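Local coordinates for DNA photolyase (Agrobacterium tumefaciens, PDB 4U63), which probably uses light energy, through a flavin cofactor and a methenyltetrahydrofolate antenna, to repair cyclobutane pyrimidine dimers in DNA, at residues G163-L175 and K295-H309. Residues are numbered along the deposited sequence; the frame is centred on the assembly and turned at random.
Sequences GPYRVYTPFWRAL and KEIVWREFCYHLLFH. With FAD (flavin-adenine dinucleotide), chain C; SO4 (sulfate ion), chain G; SO4 (sulfate ion), chain F.
An aromatic cluster joins helix 168-175 and the loop before it to helix 295-309, made of Y165, Y168, F171, W299, F302 and H305. The Y168 ring lies flat over the indole of W299 as an offset stack, its centroid 3.7 Å from that of the five-membered ring and the planes within 1° of parallel. CG of Y168 is anti to the backbone N (chi1 177°), which lays the phenol along helix 295-309, toward its N-terminal end, until OH donates to K295 O at 2.7 Å. This carbonyl also accepts the helical bond from W299 N, and the hydroxyl meets it well off the C=O direction, at 107°. Y168 CA sits over one face of the F302 ring, while F171 fits as a knob among V298, E301, F302 and H305, CE2 lying 3.6 Å from F302 CB. Helix 295-309 borders the FAD pocket through E296, I297, W299, R300 and C303, so the cluster ties the N-terminal photolyase region to a wall of the flavin site. Toward the loop, H305 NE2 accepts from Y165 N at 3.1 Å, and H152 bonds its ND1, engaging both ring nitrogens. P164 CB rests over the H309 ring, 3.3 Å from its centroid. K295 CG lies over the W172 six-membered ring, 3.5 Å from its centroid, and the extended lysine chain delivers NZ to two sulfate ions, one also held by R173.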
ATOM      1  N   GLY A 163       3.444  22.070 -16.300  1.00 22.25           N
ATOM      2  CA  GLY A 163       2.526  21.857 -15.193  1.00 22.59           C
ATOM      3  C   GLY A 163       2.725  20.532 -14.486  1.00 22.36           C
ATOM      4  O   GLY A 163       3.400  19.638 -14.993  1.00 23.03           O
ATOM      5  N   PRO A 164       2.122  20.388 -13.303  1.00 20.49           N
ATOM      6  CA  PRO A 164       2.003  19.080 -12.695  1.00 19.39           C
ATOM      7  C   PRO A 164       1.108  18.206 -13.559  1.00 18.74           C
ATOM      8  O   PRO A 164       0.230  18.723 -14.211  1.00 21.43           O
ATOM      9  CB  PRO A 164       1.279  19.371 -11.369  1.00 18.15           C
ATOM     10  CG  PRO A 164       1.360  20.850 -11.164  1.00 17.56           C
ATOM     11  CD  PRO A 164       1.405  21.418 -12.540  1.00 19.06           C
ATOM     12  N   TYR A 165       1.340  16.897 -13.607  1.00 19.35           N
ATOM     13  CA  TYR A 165       0.347  16.009 -14.176  1.00 19.31           C
ATOM     14  C   TYR A 165      -0.889  15.910 -13.270  1.00 18.71           C
ATOM     15  O   TYR A 165      -0.786  15.540 -12.102  1.00 21.96           O
ATOM     16  CB  TYR A 165       0.946  14.624 -14.431  1.00 18.26           C
ATOM     17  CG  TYR A 165       1.875  14.614 -15.622  1.00 19.28           C
ATOM     18  CD1 TYR A 165       1.378  14.433 -16.904  1.00 21.23           C
ATOM     19  CD2 TYR A 165       3.242  14.803 -15.474  1.00 21.24           C
ATOM     20  CE1 TYR A 165       2.209  14.427 -18.008  1.00 21.27           C
ATOM     21  CE2 TYR A 165       4.089  14.801 -16.585  1.00 21.46           C
ATOM     22  CZ  TYR A 165       3.560  14.619 -17.842  1.00 22.73           C
ATOM     23  OH  TYR A 165       4.371  14.614 -18.948  1.00 27.98           O
ATOM     24  N   ARG A 166      -2.047  16.257 -13.833  1.00 19.82           N
ATOM     25  CA  ARG A 166      -3.341  16.166 -13.158  1.00 22.60           C
ATOM     26  C   ARG A 166      -4.181  15.001 -13.661  1.00 23.05           C
ATOM     27  O   ARG A 166      -5.195  14.682 -13.045  1.00 21.11           O
ATOM     28  CB  ARG A 166      -4.175  17.440 -13.391  1.00 25.84           C
ATOM     29  CG  ARG A 166      -3.452  18.763 -13.220  1.00 30.10           C
ATOM     30  CD  ARG A 166      -2.786  18.856 -11.874  1.00 25.74           C
ATOM     31  NE  ARG A 166      -2.521  20.244 -11.492  1.00 23.18           N
ATOM     32  CZ  ARG A 166      -2.221  20.630 -10.253  1.00 20.58           C
ATOM     33  NH1 ARG A 166      -2.150  19.744  -9.265  1.00 22.54           N
ATOM     34  NH2 ARG A 166      -2.004  21.911  -9.988  1.00 20.17           N
ATOM     35  N   VAL A 167      -3.763  14.391 -14.777  1.00 20.66           N
ATOM     36  CA  VAL A 167      -4.544  13.377 -15.506  1.00 20.54           C
ATOM     37  C   VAL A 167      -3.656  12.166 -15.800  1.00 20.08           C
ATOM     38  O   VAL A 167      -2.503  12.314 -16.219  1.00 20.27           O
ATOM     39  CB  VAL A 167      -5.081  13.956 -16.843  1.00 23.95           C
ATOM     40  CG1 VAL A 167      -6.019  12.973 -17.542  1.00 26.01           C
ATOM     41  CG2 VAL A 167      -5.802  15.280 -16.598  1.00 26.49           C
ATOM     42  N   TYR A 168      -4.199  10.964 -15.601  1.00 17.84           N
ATOM     43  CA  TYR A 168      -3.394   9.745 -15.700  1.00 18.61           C
ATOM     44  C   TYR A 168      -2.784   9.480 -17.075  1.00 18.40           C
ATOM     45  O   TYR A 168      -1.596   9.261 -17.174  1.00 18.07           O
ATOM     46  CB  TYR A 168      -4.189   8.525 -15.272  1.00 18.34           C
ATOM     47  CG  TYR A 168      -3.397   7.246 -15.446  1.00 17.38           C
ATOM     48  CD1 TYR A 168      -2.455   6.855 -14.507  1.00 17.03           C
ATOM     49  CD2 TYR A 168      -3.556   6.457 -16.586  1.00 19.87           C
ATOM     50  CE1 TYR A 168      -1.718   5.681 -14.672  1.00 16.69           C
ATOM     51  CE2 TYR A 168      -2.824   5.299 -16.758  1.00 20.94           C
ATOM     52  CZ  TYR A 168      -1.901   4.922 -15.803  1.00 19.03           C
ATOM     53  OH  TYR A 168      -1.178   3.770 -15.969  1.00 20.52           O
ATOM     54  N   THR A 169      -3.592   9.489 -18.122  1.00 19.00           N
ATOM     55  CA  THR A 169      -3.107   9.023 -19.421  1.00 21.36           C
ATOM     56  C   THR A 169      -1.843   9.769 -19.912  1.00 19.65           C
ATOM     57  O   THR A 169      -0.885   9.125 -20.293  1.00 22.40           O
ATOM     58  CB  THR A 169      -4.236   8.974 -20.461  1.00 25.16           C
ATOM     59  OG1 THR A 169      -5.177   7.970 -20.061  1.00 26.57           O
ATOM     60  CG2 THR A 169      -3.696   8.613 -21.841  1.00 28.80           C
ATOM     61  N   PRO A 170      -1.824  11.123 -19.880  1.00 21.33           N
ATOM     62  CA  PRO A 170      -0.569  11.804 -20.287  1.00 21.69           C
ATOM     63  C   PRO A 170       0.656  11.459 -19.396  1.00 19.83           C
ATOM     64  O   PRO A 170       1.787  11.372 -19.884  1.00 23.31           O
ATOM     65  CB  PRO A 170      -0.932  13.296 -20.201  1.00 23.11           C
ATOM     66  CG  PRO A 170      -2.424  13.335 -20.297  1.00 24.49           C
ATOM     67  CD  PRO A 170      -2.911  12.079 -19.623  1.00 22.39           C
ATOM     68  N   PHE A 171       0.411  11.258 -18.100  1.00 18.87           N
ATOM     69  CA  PHE A 171       1.442  10.864 -17.139  1.00 17.54           C
ATOM     70  C   PHE A 171       1.982   9.456 -17.496  1.00 18.86           C
ATOM     71  O   PHE A 171       3.190   9.240 -17.557  1.00 20.32           O
ATOM     72  CB  PHE A 171       0.843  10.915 -15.727  1.00 17.55           C
ATOM     73  CG  PHE A 171       1.772  10.494 -14.641  1.00 18.13           C
ATOM     74  CD1 PHE A 171       2.685  11.383 -14.089  1.00 18.66           C
ATOM     75  CD2 PHE A 171       1.727   9.205 -14.148  1.00 18.69           C
ATOM     76  CE1 PHE A 171       3.535  10.982 -13.068  1.00 17.16           C
ATOM     77  CE2 PHE A 171       2.577   8.805 -13.137  1.00 18.01           C
ATOM     78  CZ  PHE A 171       3.483   9.684 -12.606  1.00 16.09           C
ATOM     79  N   TRP A 172       1.071   8.525 -17.750  1.00 20.47           N
ATOM     80  CA  TRP A 172       1.451   7.189 -18.240  1.00 19.88           C
ATOM     81  C   TRP A 172       2.288   7.271 -19.521  1.00 21.88           C
ATOM     82  O   TRP A 172       3.325   6.612 -19.635  1.00 22.36           O
ATOM     83  CB  TRP A 172       0.218   6.312 -18.476  1.00 21.18           C
ATOM     84  CG  TRP A 172       0.431   5.239 -19.493  1.00 20.60           C
ATOM     85  CD1 TRP A 172      -0.097   5.192 -20.748  1.00 23.65           C
ATOM     86  CD2 TRP A 172       1.256   4.069 -19.360  1.00 20.50           C
ATOM     87  NE1 TRP A 172       0.327   4.060 -21.394  1.00 24.65           N
ATOM     88  CE2 TRP A 172       1.158   3.354 -20.564  1.00 23.46           C
ATOM     89  CE3 TRP A 172       2.057   3.553 -18.331  1.00 20.69           C
ATOM     90  CZ2 TRP A 172       1.840   2.138 -20.780  1.00 22.68           C
ATOM     91  CZ3 TRP A 172       2.731   2.334 -18.544  1.00 20.36           C
ATOM     92  CH2 TRP A 172       2.616   1.656 -19.760  1.00 22.23           C
ATOM     93  N   ARG A 173       1.842   8.075 -20.479  1.00 23.43           N
ATOM     94  CA  ARG A 173       2.578   8.210 -21.736  1.00 24.56           C
ATOM     95  C   ARG A 173       3.985   8.777 -21.502  1.00 25.00           C
ATOM     96  O   ARG A 173       4.943   8.324 -22.123  1.00 25.92           O
ATOM     97  CB  ARG A 173       1.770   9.016 -22.759  1.00 29.06           C
ATOM     98  CG  ARG A 173       0.585   8.208 -23.272  1.00 31.38           C
ATOM     99  CD  ARG A 173      -0.347   8.972 -24.194  1.00 35.73           C
ATOM    100  NE  ARG A 173      -1.481   8.118 -24.568  1.00 41.38           N
ATOM    101  CZ  ARG A 173      -2.590   8.532 -25.178  1.00 41.90           C
ATOM    102  NH1 ARG A 173      -2.754   9.811 -25.503  1.00 43.15           N
ATOM    103  NH2 ARG A 173      -3.552   7.653 -25.463  1.00 41.97           N
ATOM    104  N   ALA A 174       4.116   9.742 -20.595  1.00 25.71           N
ATOM    105  CA  ALA A 174       5.444  10.274 -20.231  1.00 26.60           C
ATOM    106  C   ALA A 174       6.367   9.195 -19.633  1.00 24.69           C
ATOM    107  O   ALA A 174       7.515   9.061 -20.044  1.00 27.68           O
ATOM    108  CB  ALA A 174       5.307  11.436 -19.268  1.00 26.49           C
ATOM    109  N   LEU A 175       5.864   8.431 -18.664  1.00 22.19           N
ATOM    110  CA  LEU A 175       6.664   7.359 -18.043  1.00 24.67           C
ATOM    111  C   LEU A 175       6.935   6.190 -18.997  1.00 26.87           C
ATOM    112  O   LEU A 175       8.026   5.634 -18.986  1.00 30.67           O
ATOM    113  CB  LEU A 175       6.028   6.853 -16.744  1.00 25.74           C
ATOM    114  CG  LEU A 175       6.453   7.633 -15.491  1.00 26.46           C
ATOM    115  CD1 LEU A 175       5.941   9.059 -15.508  1.00 26.39           C
ATOM    116  CD2 LEU A 175       5.980   6.927 -14.240  1.00 27.00           C
ATOM    117  N   LYS A 295       1.010  -0.279 -16.548  1.00 18.82           N
ATOM    118  CA  LYS A 295       0.082   0.823 -16.225  1.00 18.30           C
ATOM    119  C   LYS A 295      -0.270   0.845 -14.740  1.00 17.00           C
ATOM    120  O   LYS A 295      -0.337   1.907 -14.147  1.00 18.09           O
ATOM    121  CB  LYS A 295      -1.194   0.758 -17.059  1.00 18.29           C
ATOM    122  CG  LYS A 295      -1.001   1.260 -18.482  1.00 19.68           C
ATOM    123  CD  LYS A 295      -2.297   1.221 -19.280  1.00 21.61           C
ATOM    124  CE  LYS A 295      -2.092   1.809 -20.661  1.00 24.85           C
ATOM    125  NZ  LYS A 295      -3.292   1.619 -21.510  1.00 29.39           N
ATOM    126  N   GLU A 296      -0.477  -0.331 -14.141  1.00 18.22           N
ATOM    127  CA  GLU A 296      -0.833  -0.398 -12.724  1.00 17.80           C
ATOM    128  C   GLU A 296       0.314   0.069 -11.825  1.00 17.24           C
ATOM    129  O   GLU A 296       0.088   0.791 -10.847  1.00 19.71           O
ATOM    130  CB  GLU A 296      -1.319  -1.796 -12.343  1.00 19.91           C
ATOM    131  CG  GLU A 296      -2.561  -2.239 -13.109  1.00 24.21           C
ATOM    132  CD  GLU A 296      -3.669  -1.209 -13.122  1.00 28.02           C
ATOM    133  OE1 GLU A 296      -4.004  -0.668 -12.039  1.00 31.55           O
ATOM    134  OE2 GLU A 296      -4.204  -0.949 -14.209  1.00 32.15           O
ATOM    135  N   ILE A 297       1.535  -0.315 -12.172  1.00 17.75           N
ATOM    136  CA  ILE A 297       2.734   0.207 -11.504  1.00 18.81           C
ATOM    137  C   ILE A 297       2.759   1.749 -11.596  1.00 17.81           C
ATOM    138  O   ILE A 297       3.085   2.441 -10.631  1.00 19.19           O
ATOM    139  CB  ILE A 297       4.028  -0.391 -12.110  1.00 20.18           C
ATOM    140  CG1 ILE A 297       4.088  -1.920 -11.888  1.00 22.14           C
ATOM    141  CG2 ILE A 297       5.282   0.270 -11.542  1.00 20.72           C
ATOM    142  CD1 ILE A 297       4.125  -2.330 -10.431  1.00 24.08           C
ATOM    143  N   VAL A 298       2.404   2.270 -12.768  1.00 18.58           N
ATOM    144  CA  VAL A 298       2.375   3.713 -12.993  1.00 17.70           C
ATOM    145  C   VAL A 298       1.203   4.395 -12.265  1.00 17.95           C
ATOM    146  O   VAL A 298       1.305   5.583 -11.930  1.00 19.17           O
ATOM    147  CB  VAL A 298       2.439   4.022 -14.505  1.00 17.86           C
ATOM    148  CG1 VAL A 298       2.231   5.497 -14.799  1.00 16.73           C
ATOM    149  CG2 VAL A 298       3.802   3.575 -15.054  1.00 19.51           C
ATOM    150  N   TRP A 299       0.105   3.686 -12.009  1.00 17.90           N
ATOM    151  CA  TRP A 299      -0.950   4.241 -11.127  1.00 18.88           C
ATOM    152  C   TRP A 299      -0.397   4.543  -9.722  1.00 17.00           C
ATOM    153  O   TRP A 299      -0.737   5.559  -9.137  1.00 18.08           O
ATOM    154  CB  TRP A 299      -2.194   3.350 -11.037  1.00 18.08           C
ATOM    155  CG  TRP A 299      -3.158   3.575 -12.162  1.00 19.42           C
ATOM    156  CD1 TRP A 299      -3.307   2.814 -13.274  1.00 21.48           C
ATOM    157  CD2 TRP A 299      -4.095   4.663 -12.294  1.00 19.04           C
ATOM    158  NE1 TRP A 299      -4.282   3.333 -14.084  1.00 21.17           N
ATOM    159  CE2 TRP A 299      -4.778   4.474 -13.511  1.00 20.74           C
ATOM    160  CE3 TRP A 299      -4.427   5.769 -11.496  1.00 20.31           C
ATOM    161  CZ2 TRP A 299      -5.774   5.343 -13.956  1.00 20.06           C
ATOM    162  CZ3 TRP A 299      -5.421   6.644 -11.953  1.00 19.56           C
ATOM    163  CH2 TRP A 299      -6.078   6.421 -13.168  1.00 20.77           C
ATOM    164  N   ARG A 300       0.465   3.676  -9.202  1.00 16.74           N
ATOM    165  CA  ARG A 300       1.156   3.961  -7.930  1.00 17.01           C
ATOM    166  C   ARG A 300       1.982   5.254  -8.039  1.00 16.34           C
ATOM    167  O   ARG A 300       1.895   6.139  -7.176  1.00 17.51           O
ATOM    168  CB  ARG A 300       2.018   2.765  -7.487  1.00 17.34           C
ATOM    169  CG  ARG A 300       2.926   3.029  -6.289  1.00 16.81           C
ATOM    170  CD  ARG A 300       3.601   1.747  -5.810  1.00 17.88           C
ATOM    171  NE  ARG A 300       4.579   2.000  -4.747  1.00 16.79           N
ATOM    172  CZ  ARG A 300       5.846   2.376  -4.926  1.00 17.59           C
ATOM    173  NH1 ARG A 300       6.364   2.542  -6.151  1.00 19.31           N
ATOM    174  NH2 ARG A 300       6.621   2.577  -3.866  1.00 19.14           N
ATOM    175  N   GLU A 301       2.755   5.364  -9.122  1.00 16.53           N
ATOM    176  CA  GLU A 301       3.532   6.581  -9.401  1.00 16.75           C
ATOM    177  C   GLU A 301       2.649   7.816  -9.407  1.00 16.95           C
ATOM    178  O   GLU A 301       2.984   8.848  -8.804  1.00 16.64           O
ATOM    179  CB  GLU A 301       4.236   6.471 -10.751  1.00 17.68           C
ATOM    180  CG  GLU A 301       5.263   5.348 -10.835  1.00 17.90           C
ATOM    181  CD  GLU A 301       6.510   5.626 -10.026  1.00 19.06           C
ATOM    182  OE1 GLU A 301       7.007   6.789 -10.017  1.00 20.55           O
ATOM    183  OE2 GLU A 301       7.012   4.667  -9.401  1.00 19.61           O
ATOM    184  N   PHE A 302       1.519   7.710 -10.105  1.00 16.60           N
ATOM    185  CA  PHE A 302       0.615   8.834 -10.256  1.00 16.97           C
ATOM    186  C   PHE A 302       0.036   9.258  -8.907  1.00 15.57           C
ATOM    187  O   PHE A 302      -0.093  10.452  -8.634  1.00 16.37           O
ATOM    188  CB  PHE A 302      -0.491   8.476 -11.246  1.00 16.31           C
ATOM    189  CG  PHE A 302      -1.377   9.624 -11.623  1.00 16.35           C
ATOM    190  CD1 PHE A 302      -0.838  10.824 -12.091  1.00 18.97           C
ATOM    191  CD2 PHE A 302      -2.777   9.500 -11.556  1.00 17.11           C
ATOM    192  CE1 PHE A 302      -1.668  11.887 -12.450  1.00 18.73           C
ATOM    193  CE2 PHE A 302      -3.599  10.552 -11.926  1.00 18.64           C
ATOM    194  CZ  PHE A 302      -3.044  11.753 -12.371  1.00 18.45           C
ATOM    195  N   CYS A 303      -0.312   8.284  -8.064  1.00 16.57           N
ATOM    196  CA  CYS A 303      -0.814   8.601  -6.718  1.00 17.02           C
ATOM    197  C   CYS A 303       0.211   9.419  -5.921  1.00 16.12           C
ATOM    198  O   CYS A 303      -0.151  10.397  -5.243  1.00 16.31           O
ATOM    199  CB  CYS A 303      -1.205   7.328  -5.969  1.00 17.40           C
ATOM    200  SG  CYS A 303      -2.669   6.509  -6.650  1.00 18.41           S
ATOM    201  N   TYR A 304       1.488   9.028  -6.010  1.00 17.24           N
ATOM    202  CA  TYR A 304       2.566   9.778  -5.356  1.00 16.65           C
ATOM    203  C   TYR A 304       2.757  11.173  -5.975  1.00 16.82           C
ATOM    204  O   TYR A 304       3.062  12.128  -5.264  1.00 17.95           O
ATOM    205  CB  TYR A 304       3.876   8.978  -5.338  1.00 18.41           C
ATOM    206  CG  TYR A 304       3.965   8.048  -4.152  1.00 17.24           C
ATOM    207  CD1 TYR A 304       4.494   8.489  -2.947  1.00 19.48           C
ATOM    208  CD2 TYR A 304       3.502   6.738  -4.222  1.00 17.16           C
ATOM    209  CE1 TYR A 304       4.567   7.657  -1.850  1.00 19.97           C
ATOM    210  CE2 TYR A 304       3.575   5.901  -3.123  1.00 18.45           C
ATOM    211  CZ  TYR A 304       4.116   6.368  -1.945  1.00 18.89           C
ATOM    212  OH  TYR A 304       4.198   5.572  -0.842  1.00 20.59           O
ATOM    213  N   HIS A 305       2.572  11.278  -7.291  1.00 17.40           N
ATOM    214  CA  HIS A 305       2.627  12.582  -7.975  1.00 18.12           C
ATOM    215  C   HIS A 305       1.580  13.534  -7.412  1.00 17.97           C
ATOM    216  O   HIS A 305       1.865  14.702  -7.104  1.00 18.97           O
ATOM    217  CB  HIS A 305       2.417  12.386  -9.480  1.00 18.20           C
ATOM    218  CG  HIS A 305       2.833  13.552 -10.295  1.00 19.90           C
ATOM    219  ND1 HIS A 305       4.149  13.819 -10.593  1.00 20.65           N
ATOM    220  CD2 HIS A 305       2.111  14.534 -10.869  1.00 19.39           C
ATOM    221  CE1 HIS A 305       4.222  14.919 -11.313  1.00 20.90           C
ATOM    222  NE2 HIS A 305       2.999  15.364 -11.504  1.00 21.65           N
ATOM    223  N   LEU A 306       0.357  13.027  -7.290  1.00 17.79           N
ATOM    224  CA  LEU A 306      -0.758  13.807  -6.765  1.00 18.75           C
ATOM    225  C   LEU A 306      -0.543  14.191  -5.302  1.00 18.50           C
ATOM    226  O   LEU A 306      -0.825  15.325  -4.912  1.00 20.38           O
ATOM    227  CB  LEU A 306      -2.075  13.031  -6.927  1.00 17.95           C
ATOM    228  CG  LEU A 306      -2.549  12.784  -8.364  1.00 20.92           C
ATOM    229  CD1 LEU A 306      -3.855  12.029  -8.331  1.00 19.41           C
ATOM    230  CD2 LEU A 306      -2.711  14.068  -9.166  1.00 20.98           C
ATOM    231  N   LEU A 307      -0.034  13.261  -4.497  1.00 18.39           N
ATOM    232  CA  LEU A 307       0.267  13.556  -3.089  1.00 18.95           C
ATOM    233  C   LEU A 307       1.340  14.642  -2.949  1.00 18.53           C
ATOM    234  O   LEU A 307       1.221  15.548  -2.108  1.00 18.20           O
ATOM    235  CB  LEU A 307       0.693  12.295  -2.342  1.00 20.36           C
ATOM    236  CG  LEU A 307       0.978  12.471  -0.850  1.00 19.48           C
ATOM    237  CD1 LEU A 307      -0.281  12.877  -0.081  1.00 18.74           C
ATOM    238  CD2 LEU A 307       1.572  11.202  -0.276  1.00 19.25           C
ATOM    239  N   PHE A 308       2.378  14.566  -3.779  1.00 18.10           N
ATOM    240  CA  PHE A 308       3.406  15.609  -3.792  1.00 18.44           C
ATOM    241  C   PHE A 308       2.814  16.991  -4.067  1.00 18.60           C
ATOM    242  O   PHE A 308       3.157  17.971  -3.411  1.00 20.64           O
ATOM    243  CB  PHE A 308       4.482  15.334  -4.832  1.00 18.05           C
ATOM    244  CG  PHE A 308       5.447  16.468  -4.978  1.00 21.10           C
ATOM    245  CD1 PHE A 308       6.555  16.563  -4.149  1.00 22.84           C
ATOM    246  CD2 PHE A 308       5.223  17.472  -5.911  1.00 22.52           C
ATOM    247  CE1 PHE A 308       7.436  17.621  -4.262  1.00 26.33           C
ATOM    248  CE2 PHE A 308       6.095  18.533  -6.020  1.00 25.90           C
ATOM    249  CZ  PHE A 308       7.205  18.605  -5.196  1.00 25.64           C
ATOM    250  N   HIS A 309       1.937  17.042  -5.063  1.00 19.53           N
ATOM    251  CA  HIS A 309       1.315  18.290  -5.489  1.00 20.48           C
ATOM    252  C   HIS A 309       0.164  18.724  -4.603  1.00 19.85           C
ATOM    253  O   HIS A 309      -0.213  19.881  -4.643  1.00 21.64           O
ATOM    254  CB  HIS A 309       0.897  18.192  -6.970  1.00 19.88           C
ATOM    255  CG  HIS A 309       2.050  18.368  -7.906  1.00 21.59           C
ATOM    256  ND1 HIS A 309       2.683  19.575  -8.071  1.00 23.22           N
ATOM    257  CD2 HIS A 309       2.715  17.488  -8.696  1.00 20.35           C
ATOM    258  CE1 HIS A 309       3.669  19.449  -8.936  1.00 23.49           C
ATOM    259  NE2 HIS A 309       3.718  18.187  -9.325  1.00 24.26           N
TER
HETATM  260  PA  FAD C1002      -1.671  -5.599  -9.278  1.00 19.09           P
HETATM  261  O1A FAD C1002      -2.902  -5.609 -10.125  1.00 19.28           O
HETATM  262  O2A FAD C1002      -0.746  -6.769  -9.339  1.00 19.91           O
HETATM  263  O5B FAD C1002      -0.914  -4.219  -9.599  1.00 19.06           O
HETATM  264  C5B FAD C1002       0.500  -4.068  -9.431  1.00 15.28           C
HETATM  265  C4B FAD C1002       0.839  -2.877  -8.545  1.00 18.45           C
HETATM  266  O4B FAD C1002       0.352  -1.659  -9.105  1.00 20.08           O
HETATM  267  C3B FAD C1002       0.227  -2.955  -7.166  1.00 19.02           C
HETATM  268  O3B FAD C1002       0.967  -3.824  -6.293  1.00 19.79           O
HETATM  269  C2B FAD C1002       0.232  -1.502  -6.743  1.00 18.36           C
HETATM  270  O2B FAD C1002       1.510  -1.104  -6.241  1.00 18.39           O
HETATM  271  C1B FAD C1002      -0.035  -0.777  -8.039  1.00 18.33           C
HETATM  272  N9A FAD C1002      -1.457  -0.428  -8.253  1.00 17.95           N
HETATM  273  C8A FAD C1002      -2.370  -1.182  -8.890  1.00 20.51           C
HETATM  274  N7A FAD C1002      -3.566  -0.561  -8.943  1.00 18.66           N
HETATM  275  C5A FAD C1002      -3.423   0.639  -8.340  1.00 17.03           C
HETATM  276  C6A FAD C1002      -4.306   1.773  -8.053  1.00 16.38           C
HETATM  277  N6A FAD C1002      -5.596   1.742  -8.441  1.00 19.76           N
HETATM  278  N1A FAD C1002      -3.769   2.822  -7.390  1.00 16.79           N
HETATM  279  C2A FAD C1002      -2.475   2.839  -6.995  1.00 17.64           C
HETATM  280  N3A FAD C1002      -1.617   1.826  -7.234  1.00 17.88           N
HETATM  281  C4A FAD C1002      -2.034   0.723  -7.887  1.00 17.28           C
HETATM  282  N1  FAD C1002      -3.042   0.392  -3.244  1.00 17.23           N
HETATM  283  C2  FAD C1002      -2.010   0.409  -2.372  1.00 18.83           C
HETATM  284  O2  FAD C1002      -0.901   0.003  -2.789  1.00 20.28           O
HETATM  285  N3  FAD C1002      -2.154   0.851  -1.098  1.00 17.94           N
HETATM  286  C4  FAD C1002      -3.341   1.305  -0.621  1.00 18.04           C
HETATM  287  O4  FAD C1002      -3.466   1.728   0.558  1.00 18.41           O
HETATM  288  C4X FAD C1002      -4.514   1.303  -1.519  1.00 17.11           C
HETATM  289  N5  FAD C1002      -5.756   1.713  -1.128  1.00 18.77           N
HETATM  290  C5X FAD C1002      -6.802   1.716  -2.006  1.00 16.61           C
HETATM  291  C6  FAD C1002      -8.060   2.161  -1.620  1.00 17.20           C
HETATM  292  C7  FAD C1002      -9.141   2.155  -2.507  1.00 18.10           C
HETATM  293  C7M FAD C1002     -10.503   2.642  -2.067  1.00 20.02           C
HETATM  294  C8  FAD C1002      -8.954   1.659  -3.888  1.00 17.07           C
HETATM  295  C8M FAD C1002     -10.085   1.635  -4.893  1.00 18.76           C
HETATM  296  C9  FAD C1002      -7.717   1.217  -4.275  1.00 16.18           C
HETATM  297  C9A FAD C1002      -6.621   1.220  -3.407  1.00 17.05           C
HETATM  298  N10 FAD C1002      -5.338   0.751  -3.818  1.00 18.41           N
HETATM  299  C10 FAD C1002      -4.279   0.794  -2.895  1.00 17.95           C
HETATM  300  C1' FAD C1002      -5.066   0.313  -5.192  1.00 18.36           C
HETATM  301  C2' FAD C1002      -5.212  -1.146  -5.567  1.00 17.31           C
HETATM  302  O2' FAD C1002      -6.521  -1.599  -5.202  1.00 19.40           O
HETATM  303  C3' FAD C1002      -4.132  -2.010  -4.947  1.00 17.33           C
HETATM  304  O3' FAD C1002      -2.836  -1.509  -5.265  1.00 20.03           O
HETATM  305  C4' FAD C1002      -4.277  -3.438  -5.472  1.00 17.55           C
HETATM  306  O4' FAD C1002      -5.482  -4.002  -4.959  1.00 19.81           O
HETATM  307  C5' FAD C1002      -3.084  -4.262  -5.032  1.00 17.08           C
HETATM  308  O5' FAD C1002      -3.172  -5.618  -5.492  1.00 18.77           O
HETATM  309  P   FAD C1002      -1.998  -6.191  -6.427  1.00 17.87           P
HETATM  310  O1P FAD C1002      -2.283  -7.628  -6.694  1.00 18.47           O
HETATM  311  O2P FAD C1002      -0.655  -5.894  -5.821  1.00 18.83           O
HETATM  312  O3P FAD C1002      -2.182  -5.317  -7.763  1.00 17.89           O
HETATM  313  S   SO4 G1006      -2.591   4.446 -23.875  1.00 51.63           S
HETATM  314  O1  SO4 G1006      -1.527   5.475 -23.873  1.00 59.09           O
HETATM  315  O2  SO4 G1006      -1.985   3.096 -23.985  1.00 47.33           O
HETATM  316  O3  SO4 G1006      -3.365   4.539 -22.620  1.00 51.85           O
HETATM  317  O4  SO4 G1006      -3.487   4.692 -25.030  1.00 60.34           O
HETATM  318  S   SO4 F1005      -7.274   1.848 -21.533  0.70 84.26           S
HETATM  319  O1  SO4 F1005      -8.265   2.039 -20.453  0.70 83.84           O
HETATM  320  O2  SO4 F1005      -5.910   1.898 -20.970  0.70 69.78           O
HETATM  321  O3  SO4 F1005      -7.428   2.910 -22.544  0.70 76.67           O
HETATM  322  O4  SO4 F1005      -7.499   0.538 -22.174  0.70 72.08           O